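Local coordinates for protein lectin (Pleurotus ostreatus, PDB 6T0Q) that binds N-acetylgalactosamine and probably other galactose-type sugars next to a bound calcium ion, as a two-chain mushroom lectin, at residues R23-A28 / C69-V74; T233-A238 / M348-A353. All coordinates share one frame; numbering follows the deposited sequence.

Interaction 1: R23-A28 / C69-V74; sequences RQFQPA and CATIVV. Unlike the reference sequence in segment 23-28: Arg23 (reference Ser).
A water links Gln26 and Thr71, the polar join of this contact. It donates to Gln26 O at 2.7 Å. Its other bond, to Thr71 OG1, measures 2.8 Å. The hydroxyl therefore reaches the Gln26 carbonyl through the water; no direct hydrogen bond joins the two segments. The other contacts across the segments are van der Waals packing. Thr71 holds CG2 anti to its backbone N, with OG1 beside that N (chi1 -62°). Both branches therefore reach Phe25, whose side chain comes from the opposite direction. OG1 sits at the ring edge, near its plane, 3.8 Å from Phe25 CE1. The methyl CG2 lies 4.0 Å from Phe25 CZ. The same methyl meets Ala28 CB at 3.9 Å. Ala28 CB also packs against Val73 CG2, 4.2 Å away, so it bridges two residues of strand 67-76 that point the same way.

Beside the contact, Arg23 NH2 donates to Gln26 OE1 at 2.8 Å, in the carbonyl plane and on a lone pair. Ser140 OG is a second partner of that oxygen. Phe25 and Ala28 thus bring the loop after strand 23-24 onto strand 67-76. The contact is a buried, mostly apolar seam, and a single water carries its polar link, from the Gln26 carbonyl to the Thr71 hydroxyl.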
ATOM      1  N   ARG A  23     -22.891   4.135   0.623  1.00 26.32           N
ATOM      2  CA  ARG A  23     -24.257   4.610   0.788  1.00 27.40           C
ATOM      3  C   ARG A  23     -24.317   5.626   1.919  1.00 22.12           C
ATOM      4  O   ARG A  23     -23.385   5.773   2.713  1.00 20.52           O
ATOM      5  CB  ARG A  23     -25.215   3.447   1.075  1.00 33.15           C
ATOM      6  CG  ARG A  23     -24.891   2.705   2.360  1.00 40.58           C
ATOM      7  CD  ARG A  23     -25.620   1.365   2.436  1.00 63.33           C
ATOM      8  NE  ARG A  23     -26.925   1.440   3.098  1.00 78.66           N
ATOM      9  CZ  ARG A  23     -27.121   1.230   4.400  1.00 83.29           C
ATOM     10  NH1 ARG A  23     -26.092   0.944   5.189  1.00 83.26           N
ATOM     11  NH2 ARG A  23     -28.344   1.309   4.915  1.00 79.91           N
ATOM     12  N   GLN A  24     -25.441   6.325   1.987  1.00 20.81           N
ATOM     13  CA  GLN A  24     -25.709   7.152   3.153  1.00 25.45           C
ATOM     14  C   GLN A  24     -25.664   6.298   4.416  1.00 25.64           C
ATOM     15  O   GLN A  24     -26.169   5.173   4.443  1.00 23.60           O
ATOM     16  CB  GLN A  24     -27.071   7.833   3.017  1.00 23.36           C
ATOM     17  CG  GLN A  24     -27.477   8.620   4.257  1.00 23.48           C
ATOM     18  CD  GLN A  24     -28.773   9.392   4.057  1.00 37.80           C
ATOM     19  OE1 GLN A  24     -28.965  10.057   3.038  1.00 44.03           O
ATOM     20  NE2 GLN A  24     -29.663   9.311   5.034  1.00 40.65           N
ATOM     21  N   PHE A  25     -25.029   6.825   5.459  1.00 21.20           N
ATOM     22  CA  PHE A  25     -24.897   6.080   6.706  1.00 21.70           C
ATOM     23  C   PHE A  25     -26.271   5.819   7.316  1.00 21.42           C
ATOM     24  O   PHE A  25     -27.126   6.709   7.348  1.00 21.54           O
ATOM     25  CB  PHE A  25     -24.015   6.867   7.684  1.00 19.85           C
ATOM     26  CG  PHE A  25     -24.010   6.308   9.080  1.00 22.13           C
ATOM     27  CD1 PHE A  25     -23.228   5.207   9.397  1.00 20.21           C
ATOM     28  CD2 PHE A  25     -24.801   6.879  10.073  1.00 21.08           C
ATOM     29  CE1 PHE A  25     -23.230   4.675  10.684  1.00 18.62           C
ATOM     30  CE2 PHE A  25     -24.807   6.354  11.369  1.00 21.45           C
ATOM     31  CZ  PHE A  25     -24.023   5.257  11.670  1.00 19.46           C
ATOM     32  N   GLN A  26     -26.481   4.587   7.806  1.00 20.72           N
ATOM     33  CA  GLN A  26     -27.740   4.192   8.443  1.00 21.29           C
ATOM     34  C   GLN A  26     -27.564   4.105   9.953  1.00 20.10           C
ATOM     35  O   GLN A  26     -26.826   3.232  10.437  1.00 22.07           O
ATOM     36  CB  GLN A  26     -28.240   2.846   7.902  1.00 27.02           C
ATOM     37  CG  GLN A  26     -29.490   2.345   8.648  1.00 31.29           C
ATOM     38  CD  GLN A  26     -29.911   0.923   8.267  1.00 34.36           C
ATOM     39  OE1 GLN A  26     -29.479   0.385   7.247  1.00 38.92           O
ATOM     40  NE2 GLN A  26     -30.749   0.310   9.100  1.00 31.81           N
ATOM     41  N   PRO A  27     -28.225   4.959  10.730  1.00 23.06           N
ATOM     42  CA  PRO A  27     -28.025   4.943  12.184  1.00 24.50           C
ATOM     43  C   PRO A  27     -28.480   3.630  12.801  1.00 26.94           C
ATOM     44  O   PRO A  27     -29.530   3.093  12.450  1.00 25.46           O
ATOM     45  CB  PRO A  27     -28.894   6.110  12.668  1.00 22.50           C
ATOM     46  CG  PRO A  27     -28.989   7.031  11.480  1.00 34.94           C
ATOM     47  CD  PRO A  27     -29.089   6.071  10.306  1.00 27.73           C
ATOM     48  N   ALA A  28     -27.660   3.102  13.709  1.00 22.95           N
ATOM     49  CA  ALA A  28     -28.140   2.070  14.619  1.00 23.76           C
ATOM     50  C   ALA A  28     -29.024   2.729  15.671  1.00 25.44           C
ATOM     51  O   ALA A  28     -28.686   3.794  16.192  1.00 24.31           O
ATOM     52  CB  ALA A  28     -26.970   1.335  15.279  1.00 17.36           C
ATOM     53  N   CYS A  69     -19.436  -5.991   8.770  1.00 20.87           N
ATOM     54  CA  CYS A  69     -19.055  -5.067   9.827  1.00 19.85           C
ATOM     55  C   CYS A  69     -20.321  -4.638  10.551  1.00 23.38           C
ATOM     56  O   CYS A  69     -21.435  -4.946  10.116  1.00 22.55           O
ATOM     57  CB  CYS A  69     -18.289  -3.862   9.261  1.00 28.30           C
ATOM     58  SG  CYS A  69     -19.164  -2.955   7.961  1.00 35.83           S
ATOM     59  N   ALA A  70     -20.140  -3.930  11.672  1.00 21.14           N
ATOM     60  CA  ALA A  70     -21.267  -3.551  12.518  1.00 22.74           C
ATOM     61  C   ALA A  70     -21.096  -2.139  13.041  1.00 22.74           C
ATOM     62  O   ALA A  70     -19.981  -1.718  13.363  1.00 20.01           O
ATOM     63  CB  ALA A  70     -21.431  -4.481  13.730  1.00 20.31           C
ATOM     64  N   THR A  71     -22.220  -1.428  13.134  1.00 21.04           N
ATOM     65  CA  THR A  71     -22.331  -0.189  13.890  1.00 21.64           C
ATOM     66  C   THR A  71     -22.965  -0.528  15.234  1.00 22.81           C
ATOM     67  O   THR A  71     -24.040  -1.134  15.272  1.00 22.48           O
ATOM     68  CB  THR A  71     -23.185   0.826  13.134  1.00 24.93           C
ATOM     69  OG1 THR A  71     -22.560   1.139  11.883  1.00 26.78           O
ATOM     70  CG2 THR A  71     -23.366   2.091  13.955  1.00 22.89           C
ATOM     71  N   ILE A  72     -22.302  -0.164  16.326  1.00 18.28           N
ATOM     72  CA  ILE A  72     -22.754  -0.539  17.665  1.00 20.01           C
ATOM     73  C   ILE A  72     -23.058   0.719  18.465  1.00 21.14           C
ATOM     74  O   ILE A  72     -22.297   1.692  18.413  1.00 21.42           O
ATOM     75  CB  ILE A  72     -21.692  -1.403  18.380  1.00 21.74           C
ATOM     76  CG1 ILE A  72     -21.498  -2.728  17.624  1.00 21.84           C
ATOM     77  CG2 ILE A  72     -22.064  -1.648  19.858  1.00 20.12           C
ATOM     78  CD1 ILE A  72     -20.192  -3.444  17.956  1.00 22.23           C
ATOM     79  N   VAL A  73     -24.171   0.707  19.203  1.00 15.88           N
ATOM     80  CA  VAL A  73     -24.442   1.723  20.219  1.00 17.08           C
ATOM     81  C   VAL A  73     -24.698   0.998  21.530  1.00 20.42           C
ATOM     82  O   VAL A  73     -25.518   0.074  21.574  1.00 18.37           O
ATOM     83  CB  VAL A  73     -25.639   2.624  19.856  1.00 21.21           C
ATOM     84  CG1 VAL A  73     -25.925   3.602  21.015  1.00 15.37           C
ATOM     85  CG2 VAL A  73     -25.359   3.409  18.554  1.00 18.23           C
ATOM     86  N   VAL A  74     -24.004   1.411  22.594  1.00 16.47           N
ATOM     87  CA  VAL A  74     -24.081   0.710  23.875  1.00 17.76           C
ATOM     88  C   VAL A  74     -24.223   1.732  24.999  1.00 21.90           C
ATOM     89  O   VAL A  74     -23.645   2.824  24.942  1.00 18.91           O
ATOM     90  CB  VAL A  74     -22.858  -0.217  24.088  1.00 20.81           C
ATOM     91  CG1 VAL A  74     -21.542   0.559  23.971  1.00 22.38           C
ATOM     92  CG2 VAL A  74     -22.953  -0.938  25.437  1.00 17.26           C
TER
HETATM   93  O   HOH W   1     -24.581   1.792  10.114  1.00 26.87           O

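Interaction 2: T233-A238 / M348-A353; sequences TVLIAA and MVIPSA
Leu235 meets Ile350 and Pro351 where the C-terminal tail lies across the outer face of a beta-sandwich sheet. Strand 229-239 is in the middle of that antiparallel sheet. The tail runs roughly against it, with the touching parts 142° apart, and makes no hydrogen bond to it.

Leu235 comes first along the strand. Its CG stands anti to the backbone N (chi1 177°); both methyls reach Ile350 CG2, and CD1 also touches Pro351. CD2 lies 3.7 Å from Ile350 CG2, the side chains crossing at about a right angle. CD1 reaches 3.9 Å to Pro351 CD, the side chains meeting at a slant. Leu195 also touches Leu235 and so helps to enclose it.

Ile236 points to the other side of the sheet and packs on Tyr242 of the facing sheet, inside the sandwich. Its neighbour Ala237 turns back to the tail. Asp239 and Asp240, just beyond, are calcium ligands; the side chain of Ala237 is about 12 Å from the bound calcium. Met348 is bent at chi2 and chi3, and this folds the thioether over Ala237. Ala237 CB has Met348 SD 4.0 Å away and meets the terminal methyl, Met348 CE, at 3.7 Å.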
ATOM      1  N   THR A 233     -16.458   4.557   7.824  1.00 21.63           N
ATOM      2  CA  THR A 233     -17.542   5.500   8.044  1.00 20.46           C
ATOM      3  C   THR A 233     -16.963   6.896   7.901  1.00 22.14           C
ATOM      4  O   THR A 233     -15.909   7.187   8.474  1.00 19.90           O
ATOM      5  CB  THR A 233     -18.159   5.308   9.425  1.00 22.87           C
ATOM      6  OG1 THR A 233     -18.545   3.933   9.568  1.00 23.38           O
ATOM      7  CG2 THR A 233     -19.400   6.210   9.591  1.00 18.90           C
ATOM      8  N   VAL A 234     -17.629   7.747   7.123  1.00 22.21           N
ATOM      9  CA  VAL A 234     -17.127   9.086   6.817  1.00 21.33           C
ATOM     10  C   VAL A 234     -18.166  10.108   7.241  1.00 20.27           C
ATOM     11  O   VAL A 234     -19.346   9.977   6.900  1.00 24.68           O
ATOM     12  CB  VAL A 234     -16.803   9.250   5.319  1.00 20.57           C
ATOM     13  CG1 VAL A 234     -16.298  10.678   5.032  1.00 22.95           C
ATOM     14  CG2 VAL A 234     -15.796   8.211   4.877  1.00 21.49           C
ATOM     15  N   LEU A 235     -17.728  11.123   7.977  1.00 18.74           N
ATOM     16  CA  LEU A 235     -18.547  12.275   8.317  1.00 18.46           C
ATOM     17  C   LEU A 235     -17.908  13.505   7.684  1.00 21.46           C
ATOM     18  O   LEU A 235     -16.712  13.727   7.870  1.00 20.09           O
ATOM     19  CB  LEU A 235     -18.627  12.433   9.837  1.00 17.60           C
ATOM     20  CG  LEU A 235     -19.396  13.651  10.328  1.00 19.42           C
ATOM     21  CD1 LEU A 235     -20.852  13.508   9.940  1.00 20.74           C
ATOM     22  CD2 LEU A 235     -19.228  13.786  11.843  1.00 16.78           C
ATOM     23  N   ILE A 236     -18.678  14.298   6.932  1.00 18.30           N
ATOM     24  CA  ILE A 236     -18.077  15.388   6.163  1.00 17.64           C
ATOM     25  C   ILE A 236     -19.042  16.564   6.028  1.00 21.36           C
ATOM     26  O   ILE A 236     -20.262  16.391   5.926  1.00 20.25           O
ATOM     27  CB  ILE A 236     -17.625  14.872   4.777  1.00 20.33           C
ATOM     28  CG1 ILE A 236     -16.965  15.972   3.941  1.00 21.02           C
ATOM     29  CG2 ILE A 236     -18.808  14.260   4.005  1.00 19.32           C
ATOM     30  CD1 ILE A 236     -16.241  15.372   2.709  1.00 18.37           C
ATOM     31  N   ALA A 237     -18.478  17.774   6.012  1.00 20.04           N
ATOM     32  CA  ALA A 237     -19.220  18.987   5.688  1.00 22.05           C
ATOM     33  C   ALA A 237     -18.261  19.977   5.043  1.00 23.17           C
ATOM     34  O   ALA A 237     -17.045  19.896   5.237  1.00 20.61           O
ATOM     35  CB  ALA A 237     -19.878  19.608   6.932  1.00 17.34           C
ATOM     36  N   ALA A 238     -18.814  20.922   4.278  1.00 21.45           N
ATOM     37  CA  ALA A 238     -17.985  21.912   3.602  1.00 19.09           C
ATOM     38  C   ALA A 238     -18.745  23.216   3.418  1.00 24.09           C
ATOM     39  O   ALA A 238     -19.970  23.229   3.268  1.00 23.88           O
ATOM     40  CB  ALA A 238     -17.499  21.422   2.228  1.00 17.47           C
ATOM     41  N   MET A 348     -22.753  22.246  14.388  1.00 21.20           N
ATOM     42  CA  MET A 348     -23.019  21.306  13.292  1.00 21.61           C
ATOM     43  C   MET A 348     -24.021  20.217  13.685  1.00 20.23           C
ATOM     44  O   MET A 348     -23.852  19.529  14.695  1.00 20.99           O
ATOM     45  CB  MET A 348     -21.711  20.644  12.845  1.00 19.73           C
ATOM     46  CG  MET A 348     -21.855  19.796  11.568  1.00 23.60           C
ATOM     47  SD  MET A 348     -21.942  20.825  10.082  1.00 25.27           S
ATOM     48  CE  MET A 348     -20.263  21.495  10.055  1.00 24.51           C
ATOM     49  N   VAL A 349     -25.054  20.049  12.871  1.00 21.57           N
ATOM     50  CA  VAL A 349     -25.960  18.916  13.039  1.00 22.34           C
ATOM     51  C   VAL A 349     -25.284  17.664  12.479  1.00 21.99           C
ATOM     52  O   VAL A 349     -25.000  17.581  11.280  1.00 22.41           O
ATOM     53  CB  VAL A 349     -27.304  19.171  12.346  1.00 21.21           C
ATOM     54  CG1 VAL A 349     -28.192  17.929  12.473  1.00 27.61           C
ATOM     55  CG2 VAL A 349     -27.996  20.414  12.940  1.00 27.78           C
ATOM     56  N   ILE A 350     -25.032  16.688  13.345  1.00 19.28           N
ATOM     57  CA  ILE A 350     -24.348  15.448  12.978  1.00 19.32           C
ATOM     58  C   ILE A 350     -25.349  14.300  13.040  1.00 23.12           C
ATOM     59  O   ILE A 350     -26.105  14.212  14.020  1.00 20.31           O
ATOM     60  CB  ILE A 350     -23.161  15.178  13.918  1.00 19.63           C
ATOM     61  CG1 ILE A 350     -22.144  16.329  13.845  1.00 22.96           C
ATOM     62  CG2 ILE A 350     -22.513  13.828  13.582  1.00 16.88           C
ATOM     63  CD1 ILE A 350     -21.090  16.310  14.958  1.00 20.91           C
ATOM     64  N   PRO A 351     -25.381  13.396  12.055  1.00 20.57           N
ATOM     65  CA  PRO A 351     -26.287  12.241  12.140  1.00 20.97           C
ATOM     66  C   PRO A 351     -26.013  11.399  13.376  1.00 22.23           C
ATOM     67  O   PRO A 351     -24.871  11.253  13.813  1.00 19.43           O
ATOM     68  CB  PRO A 351     -25.989  11.455  10.856  1.00 22.42           C
ATOM     69  CG  PRO A 351     -25.417  12.481   9.907  1.00 23.86           C
ATOM     70  CD  PRO A 351     -24.610  13.397  10.799  1.00 18.48           C
ATOM     71  N   SER A 352     -27.085  10.848  13.938  1.00 20.77           N
ATOM     72  CA  SER A 352     -26.970   9.955  15.083  1.00 21.18           C
ATOM     73  C   SER A 352     -26.267   8.660  14.700  1.00 21.12           C
ATOM     74  O   SER A 352     -26.437   8.144  13.592  1.00 22.07           O
ATOM     75  CB  SER A 352     -28.360   9.633  15.638  1.00 21.50           C
ATOM     76  OG  SER A 352     -29.022  10.820  16.021  1.00 24.38           O
ATOM     77  N   ALA A 353     -25.488   8.124  15.631  1.00 22.36           N
ATOM     78  CA  ALA A 353     -24.831   6.837  15.426  1.00 21.34           C
ATOM     79  C   ALA A 353     -25.851   5.702  15.340  1.00 24.45           C
ATOM     80  O   ALA A 353     -26.919   5.768  15.959  1.00 18.95           O
ATOM     81  CB  ALA A 353     -23.842   6.564  16.557  1.00 20.97           C
ATOM     82  OXT ALA A 353     -25.625   4.690  14.675  1.00 22.91           O
TER

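In the fold
From the N terminus, the chain passes strand 23-24, at the edge of the sheet holding strand 229-239. After strands 34-37 and 51-60 it reaches strand 67-76, in another sheet. Interaction 1 closes this first loop of 40 residues. Interaction 2 opens much later and closes a loop of 109 residues. The two are in series, neither nested nor crossed. The Cys69-Cys231 disulfide ties strand 67-76 covalently to strand 229-239, the strand of interaction 2. In space the contacts meet, because the tail ends beside the early loop. Ala28 N probably donates to the terminal carboxylate, Ala353 OXT, at 2.8 Å. The N-terminal loop and C-terminal tail thus meet between the two beta-sandwich domains.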